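Side-chain contacts in penicillin-binding protein PbpB (PDB 6KGU), which builds cross-linked peptidoglycan from lipid intermediates, using a penicillin-sensitive transpeptidase domain to join the peptide subunits: residues E339-Y342 and D343-K347; A519-S522 and D523-G527; W308-G311 and V312-Y315; W540-R544 and E545-L549. One frame throughout, in Å; residues are numbered along the deposited sequence.

Contact 1 (E339-Y342 and D343-K347)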
loop_
_atom_site.group_PDB
_atom_site.type_symbol
_atom_site.label_atom_id
_atom_site.label_comp_id
_atom_site.label_asym_id
_atom_site.label_seq_id
_atom_site.Cartn_x
_atom_site.Cartn_y
_atom_site.Cartn_z
ATOM N N GLU A 339 -9.088 -8.013 23.350
ATOM C CA GLU A 339 -10.304 -8.254 22.576
ATOM C C GLU A 339 -10.636 -7.081 21.665
ATOM O O GLU A 339 -10.896 -7.262 20.471
ATOM C CB GLU A 339 -11.475 -8.530 23.514
ATOM C CG GLU A 339 -11.488 -9.945 24.067
ATOM C CD GLU A 339 -12.873 -10.372 24.518
ATOM O OE1 GLU A 339 -13.547 -9.579 25.211
ATOM O OE2 GLU A 339 -13.297 -11.494 24.160
ATOM N N ARG A 340 -10.688 -5.871 22.219
ATOM C CA ARG A 340 -10.995 -4.728 21.375
ATOM C C ARG A 340 -9.875 -4.492 20.367
ATOM O O ARG A 340 -10.135 -4.109 19.225
ATOM C CB ARG A 340 -11.255 -3.485 22.228
ATOM C CG ARG A 340 -12.614 -3.504 22.939
ATOM C CD ARG A 340 -12.924 -2.230 23.745
ATOM N NE ARG A 340 -11.930 -1.963 24.791
ATOM C CZ ARG A 340 -12.101 -1.074 25.772
ATOM N NH1 ARG A 340 -13.233 -0.379 25.848
ATOM N NH2 ARG A 340 -11.144 -0.878 26.677
ATOM N N TYR A 341 -8.624 -4.746 20.757
ATOM C CA TYR A 341 -7.536 -4.582 19.804
ATOM C C TYR A 341 -7.687 -5.550 18.634
ATOM O O TYR A 341 -7.632 -5.147 17.468
ATOM C CB TYR A 341 -6.183 -4.775 20.472
ATOM C CG TYR A 341 -5.095 -4.509 19.473
ATOM C CD1 TYR A 341 -4.724 -3.202 19.157
ATOM C CD2 TYR A 341 -4.486 -5.556 18.783
ATOM C CE1 TYR A 341 -3.748 -2.949 18.193
ATOM C CE2 TYR A 341 -3.520 -5.322 17.838
ATOM C CZ TYR A 341 -3.154 -4.019 17.532
ATOM O OH TYR A 341 -2.187 -3.800 16.572
ATOM N N TYR A 342 -7.875 -6.840 18.925
ATOM C CA TYR A 342 -8.041 -7.806 17.845
ATOM C C TYR A 342 -9.255 -7.475 16.982
ATOM O O TYR A 342 -9.222 -7.654 15.757
ATOM C CB TYR A 342 -8.152 -9.221 18.409
ATOM C CG TYR A 342 -8.364 -10.271 17.346
ATOM C CD1 TYR A 342 -7.310 -10.712 16.565
ATOM C CD2 TYR A 342 -9.615 -10.834 17.137
ATOM C CE1 TYR A 342 -7.493 -11.677 15.598
ATOM C CE2 TYR A 342 -9.812 -11.808 16.167
ATOM C CZ TYR A 342 -8.743 -12.226 15.408
ATOM O OH TYR A 342 -8.918 -13.190 14.442
ATOM N N ASP A 343 -10.329 -6.970 17.591
ATOM C CA ASP A 343 -11.491 -6.616 16.784
ATOM C C ASP A 343 -11.145 -5.506 15.802
ATOM O O ASP A 343 -11.595 -5.520 14.651
ATOM C CB ASP A 343 -12.664 -6.195 17.671
ATOM C CG ASP A 343 -13.941 -5.956 16.876
ATOM O OD1 ASP A 343 -14.509 -6.942 16.372
ATOM O OD2 ASP A 343 -14.384 -4.792 16.757
ATOM N N MET A 344 -10.318 -4.553 16.232
ATOM C CA MET A 344 -9.946 -3.446 15.359
ATOM C C MET A 344 -9.061 -3.921 14.210
ATOM O O MET A 344 -9.256 -3.500 13.062
ATOM C CB MET A 344 -9.255 -2.357 16.184
ATOM C CG MET A 344 -8.901 -1.119 15.413
ATOM S SD MET A 344 -10.331 -0.132 15.008
ATOM C CE MET A 344 -10.682 0.608 16.596
ATOM N N LEU A 345 -8.077 -4.784 14.506
ATOM C CA LEU A 345 -7.265 -5.414 13.463
ATOM C C LEU A 345 -8.134 -5.997 12.363
ATOM O O LEU A 345 -7.865 -5.807 11.171
ATOM C CB LEU A 345 -6.403 -6.542 14.041
ATOM C CG LEU A 345 -5.089 -6.393 14.785
ATOM C CD1 LEU A 345 -4.607 -7.767 15.261
ATOM C CD2 LEU A 345 -4.002 -5.693 13.942
ATOM N N ARG A 346 -9.167 -6.752 12.749
ATOM C CA ARG A 346 -10.035 -7.387 11.762
ATOM C C ARG A 346 -10.827 -6.354 10.977
ATOM O O ARG A 346 -10.971 -6.477 9.754
ATOM C CB ARG A 346 -10.978 -8.373 12.456
ATOM C CG ARG A 346 -10.310 -9.659 12.892
ATOM C CD ARG A 346 -10.452 -10.706 11.805
ATOM N NE ARG A 346 -9.162 -11.280 11.450
ATOM C CZ ARG A 346 -8.969 -12.104 10.427
ATOM N NH1 ARG A 346 -9.991 -12.462 9.654
ATOM N NH2 ARG A 346 -7.750 -12.568 10.188
ATOM N N LYS A 347 -11.344 -5.322 11.651
ATOM C CA LYS A 347 -12.099 -4.310 10.917
ATOM C C LYS A 347 -11.212 -3.599 9.903
ATOM O O LYS A 347 -11.667 -3.241 8.811
ATOM C CB LYS A 347 -12.745 -3.300 11.873
ATOM C CG LYS A 347 -14.061 -3.772 12.491
ATOM C CD LYS A 347 -14.834 -2.635 13.177
ATOM C CE LYS A 347 -13.922 -1.802 14.089
ATOM N NZ LYS A 347 -14.637 -0.786 14.962
#
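Tyr342 and Arg346 lie alongside each other, one helical turn apart and pointing the same way. Arg346 CG sits over one face of the ring, offset toward its rim, in a CH-pi contact 4.2 Å from the centroid of Tyr342. The guanidinium then runs on past the phenol, its plane 23° from that of the ring, with Arg346 NE 3.6 Å from Tyr342 OH. The bends at chi2 (-93°) and chi3 of Arg346 turn its end along the tyrosine. Such a pair suits a partly exposed flank, where aliphatic carbon can cover a ring face.

On the buried flank, Leu345 packs against Tyr341: Leu345 CG lies 3.6 Å from Tyr341 CE2, and the CD2 branch reaches Tyr341 OH at 3.7 Å. Beneath both pairs run backbone bonds of the i to i+4 kind, with Leu345 N 3.0 Å from Tyr341 O and Arg346 N 3.1 Å from Tyr342 O.

Further out, Tyr341 meets Asn271 and Val274, Met344 meets Val274 and Ala278, and Tyr342 touches Pro368. This is an amphipathic alpha helix of the transpeptidase domain, packed by its apolar side against helix 272-281, with the Tyr341 side chain about 11 Å from that of Ser269, the probable acyl-ester serine.

Contact 2 (A519-S522 and D523-G527)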
loop_
_atom_site.group_PDB
_atom_site.type_symbol
_atom_site.label_atom_id
_atom_site.label_comp_id
_atom_site.label_asym_id
_atom_site.label_seq_id
_atom_site.Cartn_x
_atom_site.Cartn_y
_atom_site.Cartn_z
ATOM N N ALA A 519 20.207 0.166 1.925
ATOM C CA ALA A 519 21.418 0.622 2.593
ATOM C C ALA A 519 21.363 2.115 2.906
ATOM O O ALA A 519 22.095 2.579 3.785
ATOM C CB ALA A 519 22.649 0.308 1.725
ATOM N N ARG A 520 20.498 2.863 2.220
ATOM C CA ARG A 520 20.402 4.318 2.332
ATOM C C ARG A 520 18.933 4.718 2.246
ATOM O O ARG A 520 18.061 3.891 1.975
ATOM C CB ARG A 520 21.217 5.023 1.226
ATOM C CG ARG A 520 22.722 4.696 1.258
ATOM C CD ARG A 520 23.444 5.192 0.001
ATOM N NE ARG A 520 23.046 4.439 -1.178
ATOM C CZ ARG A 520 23.540 3.248 -1.489
ATOM N NH1 ARG A 520 24.449 2.686 -0.711
ATOM N NH2 ARG A 520 23.115 2.618 -2.568
ATOM N N ASN A 521 18.667 6.002 2.479
ATOM C CA ASN A 521 17.376 6.629 2.193
ATOM C C ASN A 521 16.907 6.416 0.768
ATOM O O ASN A 521 17.720 6.117 -0.115
ATOM C CB ASN A 521 17.431 8.141 2.412
ATOM C CG ASN A 521 17.094 8.519 3.798
ATOM O OD1 ASN A 521 17.105 7.671 4.692
ATOM N ND2 ASN A 521 16.805 9.805 4.014
ATOM N N SER A 522 15.607 6.628 0.531
ATOM C CA SER A 522 15.066 6.464 -0.812
ATOM C C SER A 522 15.612 7.515 -1.770
ATOM O O SER A 522 15.573 7.296 -2.981
ATOM C CB SER A 522 13.525 6.499 -0.808
ATOM O OG SER A 522 13.018 7.738 -0.310
ATOM N N ASP A 523 16.148 8.626 -1.266
ATOM C CA ASP A 523 16.824 9.578 -2.138
ATOM C C ASP A 523 18.342 9.408 -2.135
ATOM O O ASP A 523 19.046 10.222 -2.736
ATOM C CB ASP A 523 16.451 11.008 -1.758
ATOM C CG ASP A 523 17.016 11.420 -0.438
ATOM O OD1 ASP A 523 17.490 10.538 0.321
ATOM O OD2 ASP A 523 16.977 12.638 -0.145
ATOM N N GLY A 524 18.854 8.378 -1.472
ATOM C CA GLY A 524 20.268 8.069 -1.489
ATOM C C GLY A 524 21.091 8.722 -0.407
ATOM O O GLY A 524 22.319 8.556 -0.405
ATOM N N ALA A 525 20.466 9.473 0.501
ATOM C CA ALA A 525 21.165 10.002 1.663
ATOM C C ALA A 525 21.262 8.924 2.740
ATOM O O ALA A 525 20.480 7.965 2.728
ATOM C CB ALA A 525 20.432 11.232 2.198
ATOM N N PRO A 526 22.212 9.053 3.683
ATOM C CA PRO A 526 22.384 8.009 4.698
ATOM C C PRO A 526 21.120 7.836 5.516
ATOM O O PRO A 526 20.369 8.790 5.737
ATOM C CB PRO A 526 23.538 8.531 5.570
ATOM C CG PRO A 526 24.229 9.552 4.745
ATOM C CD PRO A 526 23.165 10.164 3.887
ATOM N N GLY A 527 20.908 6.608 5.988
ATOM C CA GLY A 527 19.690 6.270 6.697
ATOM C C GLY A 527 18.957 5.117 6.038
ATOM O O GLY A 527 19.546 4.378 5.252
HETATM O O HOH W 1 22.884 4.684 5.166
#
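Asp523 opens its half of the turn by setting OD1 3.2 Å from Asn521 CB, its carboxylate side by side with the Asn521 amide. With chi1 at 69°, CG stands between the backbone N and the carbonyl carbon, a torsion that brings OD1 within reach of Ala525 N. OD1 accepts from Ala525 N at 3.2 Å, forming an Asx turn in which the donor comes from above the carboxylate plane.

Gly524 closes a type I beta turn, its N giving a hydrogen bond to Asn521 O at 2.9 Å. A phi of 90° is easy for a residue without CB. Gly524 O lies 3.6 Å from Arg520 CD, near the edge of the guanidinium, whose NE is itself bonded to Leu215 O.

Ala525 returns the chain: its O receives Asn521 N at 2.7 Å and also meets Arg520 CB at 3.4 Å. Pro526 has no N-H to satisfy, and its side chain starts away from 519-522. Gly527, again at a positive phi (123°), lies close beside Asn521 OD1, which accepts from Ser529 N. A water joins Gly527 N, 2.9 Å away, to Ala519 O, to which it donates.

Several main-chain polar groups thus find partners within the loop. Main-chain bonds, backed by the Asp523 carboxylate and a water, probably hold its shape, and glycines take the positive-phi positions.

Contact 3 (W308-G311 and V312-Y315); sequences WEHG and VMPY
Between Trp308-Gly311 and Val312-Tyr315 the chain changes direction by 115°, which carries Tyr315 back to Trp308 and His310. Trp308 to His310 are extended, and Gly311 sits at the corner. Pro314 then centres an inverse gamma turn, closed by a weak bond from Tyr315 N to Met313 O, and the kink suits a proline with its fixed phi.

Inside the bend, Trp308 and Tyr315 run antiparallel alongside one another. Trp308 NE1 donates to Tyr315 OH at 3.0 Å, the oxygen lying in the indole plane, while Trp308 CZ2 packs 3.9 Å from Tyr315 CZ. Tryptophan suits the place by joining an N-H donor to a broad apolar face, over which His310 CD2 lies.

His310 and Tyr315 form a T-shaped, edge-to-face pair, centroids 5.4 Å apart and planes at 74°, with Tyr315 OH 3.8 Å above the centre of the His310 ring. This aromatic cluster belongs to the transpeptidase-domain loop between strand 302-305 and helix 317-323, and the Trp308 side chain comes within about 5 Å of the bound aztreonam.

Histidine offers two ring nitrogens besides that face, and their bonds fix its rotation: ND1 donates in the ring plane to Gly311 O at 2.6 Å, nearly straight, and NE2 is hydrogen-bonded to Asp306 OD2. Met313 CG comes obliquely to the ring, 3.6 Å from His310 ND1, and Tyr315 continues inward onto Val293, Val320 and Lys323.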
loop_
_atom_site.group_PDB
_atom_site.type_symbol
_atom_site.label_atom_id
_atom_site.label_comp_id
_atom_site.label_asym_id
_atom_site.label_seq_id
_atom_site.Cartn_x
_atom_site.Cartn_y
_atom_site.Cartn_z
ATOM N N TRP A 308 15.484 4.037 20.999
ATOM C CA TRP A 308 16.500 4.941 21.516
ATOM C C TRP A 308 16.480 4.805 23.028
ATOM O O TRP A 308 15.452 4.469 23.614
ATOM C CB TRP A 308 16.280 6.410 21.069
ATOM C CG TRP A 308 14.982 7.054 21.530
ATOM C CD1 TRP A 308 14.844 8.020 22.495
ATOM C CD2 TRP A 308 13.659 6.799 21.026
ATOM N NE1 TRP A 308 13.518 8.363 22.636
ATOM C CE2 TRP A 308 12.770 7.630 21.749
ATOM C CE3 TRP A 308 13.138 5.943 20.042
ATOM C CZ2 TRP A 308 11.381 7.628 21.520
ATOM C CZ3 TRP A 308 11.754 5.943 19.811
ATOM C CH2 TRP A 308 10.896 6.787 20.548
ATOM N N GLU A 309 17.631 5.010 23.658
ATOM C CA GLU A 309 17.694 4.874 25.105
ATOM C C GLU A 309 17.115 6.137 25.738
ATOM O O GLU A 309 17.434 7.252 25.313
ATOM C CB GLU A 309 19.137 4.622 25.564
ATOM C CG GLU A 309 19.267 3.715 26.815
ATOM C CD GLU A 309 18.897 2.255 26.560
ATOM O OE1 GLU A 309 18.994 1.818 25.395
ATOM O OE2 GLU A 309 18.523 1.536 27.525
ATOM N N HIS A 310 16.224 5.967 26.716
ATOM C CA HIS A 310 15.645 7.133 27.375
ATOM C C HIS A 310 15.033 6.711 28.699
ATOM O O HIS A 310 14.637 5.556 28.878
ATOM C CB HIS A 310 14.602 7.864 26.492
ATOM C CG HIS A 310 13.329 7.102 26.226
ATOM N ND1 HIS A 310 12.293 7.030 27.134
ATOM C CD2 HIS A 310 12.897 6.449 25.118
ATOM C CE1 HIS A 310 11.294 6.336 26.614
ATOM N NE2 HIS A 310 11.634 5.970 25.390
ATOM N N GLY A 311 15.004 7.655 29.642
ATOM C CA GLY A 311 14.287 7.468 30.888
ATOM C C GLY A 311 12.817 7.769 30.687
ATOM O O GLY A 311 12.321 7.847 29.561
ATOM N N VAL A 312 12.108 7.963 31.800
ATOM C CA VAL A 312 10.697 8.316 31.699
ATOM C C VAL A 312 10.569 9.654 30.990
ATOM O O VAL A 312 11.109 10.671 31.445
ATOM C CB VAL A 312 10.044 8.337 33.077
ATOM C CG1 VAL A 312 8.607 8.840 32.952
ATOM C CG2 VAL A 312 10.060 6.938 33.663
ATOM N N MET A 313 9.874 9.659 29.859
ATOM C CA MET A 313 9.670 10.847 29.046
ATOM C C MET A 313 8.205 11.263 29.032
ATOM O O MET A 313 7.318 10.414 28.876
ATOM C CB MET A 313 10.127 10.603 27.606
ATOM C CG MET A 313 11.641 10.548 27.429
ATOM S SD MET A 313 12.375 12.188 27.582
ATOM C CE MET A 313 12.798 12.225 29.292
ATOM N N PRO A 314 7.923 12.592 29.156
ATOM C CA PRO A 314 6.545 13.109 29.048
ATOM C C PRO A 314 6.086 13.244 27.597
ATOM O O PRO A 314 5.737 14.330 27.126
ATOM C CB PRO A 314 6.655 14.465 29.758
ATOM C CG PRO A 314 8.073 14.928 29.405
ATOM C CD PRO A 314 8.914 13.664 29.361
ATOM N N TYR A 315 6.116 12.131 26.856
ATOM C CA TYR A 315 5.546 12.130 25.517
ATOM C C TYR A 315 4.035 12.303 25.611
ATOM O O TYR A 315 3.381 11.716 26.473
ATOM C CB TYR A 315 5.870 10.824 24.778
ATOM C CG TYR A 315 7.353 10.554 24.596
ATOM C CD1 TYR A 315 8.241 11.588 24.312
ATOM C CD2 TYR A 315 7.862 9.267 24.716
ATOM C CE1 TYR A 315 9.601 11.339 24.158
ATOM C CE2 TYR A 315 9.216 9.012 24.569
ATOM C CZ TYR A 315 10.078 10.049 24.292
ATOM O OH TYR A 315 11.423 9.791 24.146
#

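Contact 4 (W540-R544 and E545-L549); sequences WLMQR and ENVPL
Asn546 bonds back to Gln543 from a left-handed backbone conformation, phi 46°, and this residue ends the helix. It is the C-prime residue of a Schellman motif closing helix 531-544. Asparagine is among the residues that tolerate positive phi most readily after glycine, so it suits the place.

The two bonds of the motif differ in geometry. Asn546 N reaches Gln543 O at 2.8 Å but from well above the carbonyl plane, not on a lone pair. Val547 N bonds to Met542 O at 3.1 Å and almost straight, 172° at the hydrogen. The same oxygen also takes a weak bond from Glu545 N at 3.4 Å, so Met542 O is gripped twice, once firmly by the motif and once loosely by the residue that leads out of the last turn.

Val547, just beyond the turn, is apolar as the motif usually has it. Its CG2 branch comes 4.1 Å from Met542 SD, the two side chains crossing at an angle. The unbranched, flexible methionine can bend at chi2 and chi3 to bring its sulfur there. Around them Met542 also packs on Tyr470, Met472 and Tyr509, and Tyr470 OH holds Val547 O, tying the departing chain to the domain.

Arg544 extends toward helix 199-216, with a long, weak ion pair to Asp200. Its CD lies 3.5 Å above the plane of the Trp540 ring, offset toward the rim of the indole.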
loop_
_atom_site.group_PDB
_atom_site.type_symbol
_atom_site.label_atom_id
_atom_site.label_comp_id
_atom_site.label_asym_id
_atom_site.label_seq_id
_atom_site.Cartn_x
_atom_site.Cartn_y
_atom_site.Cartn_z
ATOM N N TRP A 540 4.163 15.863 -5.798
ATOM C CA TRP A 540 3.844 15.930 -7.219
ATOM C C TRP A 540 2.341 15.792 -7.457
ATOM O O TRP A 540 1.785 16.435 -8.359
ATOM C CB TRP A 540 4.618 14.846 -7.976
ATOM C CG TRP A 540 4.322 14.797 -9.444
ATOM C CD1 TRP A 540 4.838 15.614 -10.420
ATOM C CD2 TRP A 540 3.473 13.864 -10.117
ATOM N NE1 TRP A 540 4.349 15.248 -11.648
ATOM C CE2 TRP A 540 3.503 14.183 -11.490
ATOM C CE3 TRP A 540 2.674 12.796 -9.689
ATOM C CZ2 TRP A 540 2.772 13.476 -12.431
ATOM C CZ3 TRP A 540 1.952 12.087 -10.635
ATOM C CH2 TRP A 540 2.003 12.432 -11.984
ATOM N N LEU A 541 1.665 14.953 -6.667
ATOM C CA LEU A 541 0.220 14.835 -6.819
ATOM C C LEU A 541 -0.478 16.138 -6.455
ATOM O O LEU A 541 -1.499 16.481 -7.062
ATOM C CB LEU A 541 -0.320 13.685 -5.959
ATOM C CG LEU A 541 0.035 12.253 -6.402
ATOM C CD1 LEU A 541 -0.295 11.224 -5.319
ATOM C CD2 LEU A 541 -0.689 11.905 -7.701
ATOM N N MET A 542 0.047 16.873 -5.469
ATOM C CA MET A 542 -0.578 18.141 -5.112
ATOM C C MET A 542 -0.374 19.169 -6.215
ATOM O O MET A 542 -1.318 19.850 -6.624
ATOM C CB MET A 542 -0.026 18.655 -3.782
ATOM C CG MET A 542 -0.274 17.724 -2.606
ATOM S SD MET A 542 -2.000 17.520 -2.175
ATOM C CE MET A 542 -2.546 16.140 -3.160
ATOM N N GLN A 543 0.852 19.268 -6.734
ATOM C CA GLN A 543 1.148 20.285 -7.739
ATOM C C GLN A 543 0.362 20.033 -9.017
ATOM O O GLN A 543 -0.246 20.950 -9.580
ATOM C CB GLN A 543 2.653 20.329 -8.019
ATOM C CG GLN A 543 3.479 20.665 -6.755
ATOM C CD GLN A 543 4.991 20.495 -6.949
ATOM O OE1 GLN A 543 5.447 20.108 -8.018
ATOM N NE2 GLN A 543 5.762 20.792 -5.912
ATOM N N ARG A 544 0.340 18.783 -9.476
ATOM C CA ARG A 544 -0.254 18.508 -10.775
ATOM C C ARG A 544 -1.752 18.780 -10.791
ATOM O O ARG A 544 -2.308 19.038 -11.866
ATOM C CB ARG A 544 0.030 17.067 -11.189
ATOM C CG ARG A 544 -0.918 16.071 -10.590
ATOM C CD ARG A 544 -0.556 14.629 -10.933
ATOM N NE ARG A 544 -0.963 14.220 -12.273
ATOM C CZ ARG A 544 -2.150 13.699 -12.577
ATOM N NH1 ARG A 544 -3.083 13.539 -11.642
ATOM N NH2 ARG A 544 -2.408 13.348 -13.825
ATOM N N GLU A 545 -2.415 18.742 -9.637
ATOM C CA GLU A 545 -3.815 19.127 -9.542
ATOM C C GLU A 545 -4.004 20.533 -8.981
ATOM O O GLU A 545 -5.138 20.923 -8.688
ATOM C CB GLU A 545 -4.585 18.120 -8.690
ATOM C CG GLU A 545 -5.051 16.912 -9.481
ATOM C CD GLU A 545 -6.282 16.271 -8.891
ATOM O OE1 GLU A 545 -6.395 16.211 -7.642
ATOM O OE2 GLU A 545 -7.147 15.834 -9.679
ATOM N N ASN A 546 -2.923 21.290 -8.816
ATOM C CA ASN A 546 -2.978 22.648 -8.272
ATOM C C ASN A 546 -3.864 22.713 -7.030
ATOM O O ASN A 546 -4.811 23.498 -6.939
ATOM C CB ASN A 546 -3.445 23.631 -9.340
ATOM C CG ASN A 546 -2.752 23.403 -10.663
ATOM O OD1 ASN A 546 -1.641 23.882 -10.879
ATOM N ND2 ASN A 546 -3.398 22.652 -11.552
ATOM N N VAL A 547 -3.569 21.844 -6.076
ATOM C CA VAL A 547 -4.239 21.945 -4.781
ATOM C C VAL A 547 -3.698 23.167 -4.049
ATOM O O VAL A 547 -2.469 23.363 -4.008
ATOM C CB VAL A 547 -4.017 20.671 -3.973
ATOM C CG1 VAL A 547 -4.607 20.823 -2.587
ATOM C CG2 VAL A 547 -4.624 19.475 -4.703
ATOM N N PRO A 548 -4.551 24.020 -3.484
ATOM C CA PRO A 548 -4.045 25.212 -2.790
ATOM C C PRO A 548 -3.359 24.873 -1.472
ATOM O O PRO A 548 -3.680 23.882 -0.809
ATOM C CB PRO A 548 -5.308 26.053 -2.556
ATOM C CG PRO A 548 -6.434 25.088 -2.589
ATOM C CD PRO A 548 -6.025 24.004 -3.562
ATOM N N LEU A 549 -2.413 25.729 -1.092
ATOM C CA LEU A 549 -1.698 25.609 0.180
ATOM C C LEU A 549 -2.577 26.008 1.367
ATOM O O LEU A 549 -2.072 26.354 2.440
ATOM C CB LEU A 549 -0.431 26.472 0.166
ATOM C CG LEU A 549 0.501 26.288 -1.037
ATOM C CD1 LEU A 549 1.731 27.181 -0.925
ATOM C CD2 LEU A 549 0.925 24.844 -1.162
#

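Along the chain the contacts come in the order 3, 1, 2, 4, without overlap. Contacts 1, 2 and 3 all fall in the transpeptidase range. Contact 3 is in the loop before helix 317-323 and contact 1 on helix 338-347, with nearest atoms about 17 Å apart. Contacts 2 and 4 bracket helix 531-544, one in the loop leading into it from strand 509-516 and the other at its C-terminal end, their centres about 26 Å apart. Contacts 3 and 4 are the most distant pair, about 38 Å between centres. Contact 3 thus borders the antibiotic pocket, the Tyr341 side chain of contact 1 is about 11 Å from the bound antibiotic, and contacts 2 and 4 shape the two ends of a helix packed against the antiparallel sheet.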